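Local coordinates for protein vinylacetyl-CoA Delta-isomerase (Nitrosopumilus maritimus SCM1, PDB 6VJR) that binds FAD, a [4Fe-4S] cluster and iron, and probably dehydrates 4-hydroxybutyryl-CoA and isomerises vinylacetyl-CoA, at residues A[307-312]-A[422-427]; A[346-351]-A[494-499]. All coordinates share one frame; numbering follows the deposited sequence.

In the fold
Running from the N terminus, the chain first reaches 307-312 on helix 295-314 and then 346-351, just past helix 320-345. Residues 422-427 on helix 418-432 come back to 307-312 and close a mostly helical loop, interaction 1. Well beyond that, 494-499 returns to 346-351 and closes a second, also largely helical loop, interaction 2. The two loops cross, since their segments alternate along the chain. In space they stay separate, with nearest atoms about 32 Å apart. Interaction 1 joins, through a buried contact, two helices of the C-terminal family region near FAD, whereas interaction 2 ties the C-terminal tail to a small surface hairpin. Both also touch the second subunit.

Interaction 1 of 2, residues A[307-312]-A[422-427]; sequences AATIAD and MRILRL
Ile424 meets two successive residues of the facing helix with its two branches. Its CG1 arm lies against Thr309, with Ile424 CG1 3.9 Å from Thr309 CG2, while its CG2 methyl packs on Ile310, 3.9 Å from Ile310 CD1. Beside this, Ile310 and Leu425 cross at about a right angle, Ile310 CD1 coming to 3.8 Å from Leu425 CD2. Ile310 reaches both partners because CG1 stands anti to the backbone N (chi1 -170°), which carries CD1 out to the other helix. Branched aliphatic residues suit this seam: compact and wholly apolar, they fill the buried space between the two helices without polar atoms to satisfy. Segments 307-312 and 422-427, on helices 295-314 and 418-432, run roughly antiparallel, their axes at 145° and 9.6 Å apart at closest approach, in the helical region of the acyl-CoA dehydrogenase clan. With an alanine in place of Ile424 both arms would be gone, and a gap would probably open beside Thr309 CG2 and Ile310 CD1. Thr309 can serve in this apolar setting because its hydroxyl turns back to its own helix, where OG1 hydrogen-bonds Gly305 O, and presents the methyl instead. Further out, Ile383 of helix 372-384 packs on Ile310, whose side chain is about 7 Å from a bound FAD. Lys468 of the second subunit packs on Thr309 and forms a salt bridge with Asp312.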
loop_
_atom_site.group_PDB
_atom_site.type_symbol
_atom_site.label_atom_id
_atom_site.label_comp_id
_atom_site.label_asym_id
_atom_site.label_seq_id
_atom_site.Cartn_x
_atom_site.Cartn_y
_atom_site.Cartn_z
ATOM N N ALA A 307 3.999 -13.735 16.982
ATOM C CA ALA A 307 5.020 -13.666 15.946
ATOM C C ALA A 307 6.415 -13.541 16.605
ATOM O O ALA A 307 7.388 -14.176 16.205
ATOM C CB ALA A 307 4.701 -12.488 15.062
ATOM N N ALA A 308 6.547 -12.706 17.650
ATOM C CA ALA A 308 7.828 -12.516 18.332
ATOM C C ALA A 308 8.263 -13.813 19.002
ATOM O O ALA A 308 9.458 -14.135 19.042
ATOM C CB ALA A 308 7.767 -11.376 19.321
ATOM N N THR A 309 7.277 -14.542 19.553
ATOM C CA THR A 309 7.585 -15.816 20.191
ATOM C C THR A 309 8.120 -16.831 19.183
ATOM O O THR A 309 9.111 -17.494 19.480
ATOM C CB THR A 309 6.396 -16.339 20.967
ATOM O OG1 THR A 309 6.012 -15.418 21.989
ATOM C CG2 THR A 309 6.666 -17.704 21.553
ATOM N N ILE A 310 7.426 -17.017 18.054
ATOM C CA ILE A 310 7.914 -18.002 17.082
ATOM C C ILE A 310 9.303 -17.616 16.546
ATOM O O ILE A 310 10.154 -18.475 16.324
ATOM C CB ILE A 310 6.872 -18.320 15.992
ATOM C CG1 ILE A 310 7.288 -19.498 15.133
ATOM C CG2 ILE A 310 6.592 -17.120 15.089
ATOM C CD1 ILE A 310 7.524 -20.803 15.863
ATOM N N ALA A 311 9.577 -16.330 16.330
ATOM C CA ALA A 311 10.897 -15.881 15.898
ATOM C C ALA A 311 11.969 -16.306 16.903
ATOM O O ALA A 311 13.036 -16.811 16.531
ATOM C CB ALA A 311 10.950 -14.387 15.654
ATOM N N ASP A 312 11.669 -16.134 18.198
ATOM C CA ASP A 312 12.535 -16.562 19.284
ATOM C C ASP A 312 12.778 -18.070 19.241
ATOM O O ASP A 312 13.934 -18.517 19.205
ATOM C CB ASP A 312 11.881 -16.095 20.572
ATOM C CG ASP A 312 12.494 -16.569 21.862
ATOM O OD1 ASP A 312 13.430 -17.341 21.776
ATOM O OD2 ASP A 312 11.989 -16.166 22.948
ATOM N N MET A 422 4.872 -25.828 18.731
ATOM C CA MET A 422 3.600 -26.228 18.149
ATOM C C MET A 422 2.451 -25.341 18.624
ATOM O O MET A 422 1.620 -24.914 17.822
ATOM C CB MET A 422 3.280 -27.699 18.400
ATOM C CG MET A 422 4.288 -28.597 17.784
ATOM S SD MET A 422 3.990 -30.364 17.990
ATOM C CE MET A 422 2.204 -30.318 17.800
ATOM N N ARG A 423 2.366 -25.102 19.926
ATOM C CA ARG A 423 1.261 -24.324 20.450
ATOM C C ARG A 423 1.240 -22.908 19.861
ATOM O O ARG A 423 0.182 -22.381 19.534
ATOM C CB ARG A 423 1.349 -24.250 21.983
ATOM C CG ARG A 423 0.884 -25.515 22.671
ATOM C CD ARG A 423 1.193 -25.485 24.163
ATOM N NE ARG A 423 0.663 -26.620 24.903
ATOM C CZ ARG A 423 -0.612 -26.827 25.160
ATOM N NH1 ARG A 423 -1.507 -25.877 24.974
ATOM N NH2 ARG A 423 -0.970 -27.962 25.731
ATOM N N ILE A 424 2.415 -22.271 19.759
ATOM C CA ILE A 424 2.431 -20.891 19.293
ATOM C C ILE A 424 2.077 -20.853 17.792
ATOM O O ILE A 424 1.354 -19.971 17.344
ATOM C CB ILE A 424 3.721 -20.130 19.636
ATOM C CG1 ILE A 424 3.424 -18.629 19.661
ATOM C CG2 ILE A 424 4.873 -20.487 18.706
ATOM C CD1 ILE A 424 2.664 -18.195 20.901
ATOM N N LEU A 425 2.544 -21.823 17.007
ATOM C CA LEU A 425 2.153 -21.913 15.606
ATOM C C LEU A 425 0.641 -22.071 15.437
ATOM O O LEU A 425 0.031 -21.402 14.591
ATOM C CB LEU A 425 2.918 -23.030 14.897
ATOM C CG LEU A 425 4.423 -22.802 14.697
ATOM C CD1 LEU A 425 5.127 -24.092 14.427
ATOM C CD2 LEU A 425 4.634 -21.846 13.543
ATOM N N ARG A 426 0.041 -22.934 16.259
ATOM C CA ARG A 426 -1.422 -23.110 16.236
ATOM C C ARG A 426 -2.144 -21.806 16.587
ATOM O O ARG A 426 -3.194 -21.518 16.044
ATOM C CB ARG A 426 -1.875 -24.265 17.134
ATOM C CG ARG A 426 -1.491 -25.617 16.527
ATOM C CD ARG A 426 -2.242 -25.882 15.241
ATOM N NE ARG A 426 -2.109 -27.290 14.888
ATOM C CZ ARG A 426 -1.918 -27.742 13.623
ATOM N NH1 ARG A 426 -2.166 -26.939 12.615
ATOM N NH2 ARG A 426 -1.579 -29.007 13.424
ATOM N N LEU A 427 -1.618 -21.029 17.553
ATOM C CA LEU A 427 -2.210 -19.745 17.879
ATOM C C LEU A 427 -2.239 -18.825 16.651
ATOM O O LEU A 427 -3.278 -18.192 16.345
ATOM C CB LEU A 427 -1.607 -19.104 19.116
ATOM C CG LEU A 427 -2.243 -17.782 19.530
ATOM C CD1 LEU A 427 -3.706 -17.924 19.904
ATOM C CD2 LEU A 427 -1.449 -17.171 20.660
#

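Interaction 2 of 2, residues A[346-351]-A[494-499]; sequences QGQKMK and VFKTKD
Lys496 and Gln348 approach from opposite directions, and their side chains meet at the ends. The ammonium NZ of Lys496 donates to Gln348 OE1 at 2.6 Å, lying in the carbonyl plane with a C=O...N angle of 150°. The lysine spans the gap because its chain is fully extended, CG standing anti to the backbone N (chi1 -170°). Gln348 instead is bent at chi2, which folds its amide back toward its own backbone. There Gln348 NE2 gives a hydrogen bond to Gln346 O at 2.9 Å, and this donor sits above the peptide carbonyl plane, not in it. The amide is thus gripped at both ends, oxygen by the lysine and nitrogen by the chain, which probably limits its rotation and keeps OE1 turned to Lys496. Glutamine suits the place because one flat group both accepts and donates, and a long lysine can reach it across the surface; the bond is charge-assisted but is no salt bridge, since the amide is neutral. Lys85 of the second subunit holds the Lys496 carbonyl oxygen. Within the chain, Lys496 follows helix 489-494, while Gln348 lies just beyond helix 320-345, in strand 348-349, whose backbone bonds to Leu356 of the antiparallel strand 355-356.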
loop_
_atom_site.group_PDB
_atom_site.type_symbol
_atom_site.label_atom_id
_atom_site.label_comp_id
_atom_site.label_asym_id
_atom_site.label_seq_id
_atom_site.Cartn_x
_atom_site.Cartn_y
_atom_site.Cartn_z
ATOM N N GLN A 346 -12.819 13.101 21.696
ATOM C CA GLN A 346 -13.492 14.215 21.025
ATOM C C GLN A 346 -15.021 14.123 21.156
ATOM O O GLN A 346 -15.737 14.865 20.469
ATOM C CB GLN A 346 -13.009 14.261 19.573
ATOM C CG GLN A 346 -11.573 14.750 19.491
ATOM C CD GLN A 346 -11.367 16.186 19.931
ATOM O OE1 GLN A 346 -10.610 16.495 20.862
ATOM N NE2 GLN A 346 -12.014 17.097 19.209
ATOM N N GLY A 347 -15.526 13.281 22.062
ATOM C CA GLY A 347 -16.967 13.090 22.236
ATOM C C GLY A 347 -17.706 14.322 22.770
ATOM O O GLY A 347 -17.121 15.204 23.385
ATOM N N GLN A 348 -19.008 14.394 22.473
ATOM C CA GLN A 348 -19.837 15.559 22.761
ATOM C C GLN A 348 -21.147 15.103 23.418
ATOM O O GLN A 348 -21.663 14.012 23.125
ATOM C CB GLN A 348 -20.180 16.319 21.463
ATOM C CG GLN A 348 -18.993 16.716 20.581
ATOM C CD GLN A 348 -18.069 17.747 21.200
ATOM O OE1 GLN A 348 -18.475 18.716 21.871
ATOM N NE2 GLN A 348 -16.782 17.528 20.982
ATOM N N LYS A 349 -21.696 15.947 24.297
ATOM C CA LYS A 349 -22.985 15.687 24.937
ATOM C C LYS A 349 -24.179 15.797 23.986
ATOM O O LYS A 349 -24.352 16.793 23.287
ATOM C CB LYS A 349 -23.128 16.607 26.144
ATOM C CG LYS A 349 -24.274 16.270 27.123
ATOM C CD LYS A 349 -24.502 17.302 28.214
ATOM C CE LYS A 349 -23.490 17.421 29.273
ATOM N NZ LYS A 349 -24.121 18.080 30.431
ATOM N N MET A 350 -25.024 14.758 24.012
ATOM C CA MET A 350 -26.299 14.763 23.322
ATOM C C MET A 350 -27.411 15.355 24.171
ATOM O O MET A 350 -27.275 15.496 25.381
ATOM C CB MET A 350 -26.650 13.344 22.886
ATOM C CG MET A 350 -25.531 12.728 22.089
ATOM S SD MET A 350 -25.133 13.590 20.541
ATOM C CE MET A 350 -26.583 13.066 19.651
ATOM N N LYS A 351 -28.558 15.631 23.538
ATOM C CA LYS A 351 -29.676 16.212 24.286
ATOM C C LYS A 351 -30.077 15.382 25.511
ATOM O O LYS A 351 -30.500 15.964 26.516
ATOM C CB LYS A 351 -30.865 16.424 23.355
ATOM C CG LYS A 351 -30.683 17.480 22.270
ATOM C CD LYS A 351 -31.943 17.567 21.420
ATOM C CE LYS A 351 -31.819 18.463 20.260
ATOM N NZ LYS A 351 -33.079 18.430 19.522
ATOM N N VAL A 494 -13.465 19.968 15.679
ATOM C CA VAL A 494 -12.014 20.032 15.585
ATOM C C VAL A 494 -11.475 21.322 16.197
ATOM O O VAL A 494 -10.482 21.298 16.936
ATOM C CB VAL A 494 -11.553 19.868 14.121
ATOM C CG1 VAL A 494 -10.097 20.297 13.921
ATOM C CG2 VAL A 494 -11.765 18.444 13.638
ATOM N N PHE A 495 -12.134 22.450 15.919
ATOM C CA PHE A 495 -11.641 23.746 16.368
ATOM C C PHE A 495 -12.320 24.266 17.644
ATOM O O PHE A 495 -12.069 25.397 18.039
ATOM C CB PHE A 495 -11.731 24.749 15.220
ATOM C CG PHE A 495 -10.837 24.370 14.038
ATOM C CD1 PHE A 495 -9.463 24.167 14.181
ATOM C CD2 PHE A 495 -11.387 24.148 12.793
ATOM C CE1 PHE A 495 -8.673 23.780 13.098
ATOM C CE2 PHE A 495 -10.585 23.771 11.715
ATOM C CZ PHE A 495 -9.235 23.584 11.883
ATOM N N LYS A 496 -13.147 23.454 18.288
ATOM C CA LYS A 496 -13.793 23.820 19.548
ATOM C C LYS A 496 -12.717 24.163 20.573
ATOM O O LYS A 496 -11.805 23.359 20.802
ATOM C CB LYS A 496 -14.676 22.688 20.075
ATOM C CG LYS A 496 -15.582 23.030 21.235
ATOM C CD LYS A 496 -16.456 21.831 21.594
ATOM C CE LYS A 496 -17.464 22.117 22.643
ATOM N NZ LYS A 496 -17.982 20.881 23.234
ATOM N N THR A 497 -12.853 25.329 21.222
ATOM C CA THR A 497 -11.774 25.783 22.085
ATOM C C THR A 497 -12.042 25.517 23.557
ATOM O O THR A 497 -11.105 25.562 24.359
ATOM C CB THR A 497 -11.436 27.253 21.853
ATOM O OG1 THR A 497 -12.617 28.038 21.961
ATOM C CG2 THR A 497 -10.815 27.448 20.486
ATOM N N LYS A 498 -13.307 25.322 23.910
ATOM C CA LYS A 498 -13.635 25.018 25.288
ATOM C C LYS A 498 -14.979 24.329 25.392
ATOM O O LYS A 498 -15.794 24.395 24.485
ATOM C CB LYS A 498 -13.614 26.297 26.115
ATOM C CG LYS A 498 -14.422 27.430 25.562
ATOM C CD LYS A 498 -13.537 28.666 25.454
ATOM C CE LYS A 498 -12.664 28.957 26.645
ATOM N NZ LYS A 498 -11.490 29.778 26.291
ATOM N N ASP A 499 -15.195 23.743 26.571
ATOM C CA ASP A 499 -16.321 22.875 26.845
ATOM C C ASP A 499 -17.467 23.692 27.436
ATOM O O ASP A 499 -17.543 23.872 28.647
ATOM C CB ASP A 499 -15.915 21.798 27.838
ATOM C CG ASP A 499 -16.989 20.753 28.101
ATOM O OD1 ASP A 499 -18.077 20.904 27.513
ATOM O OD2 ASP A 499 -16.726 19.801 28.881
#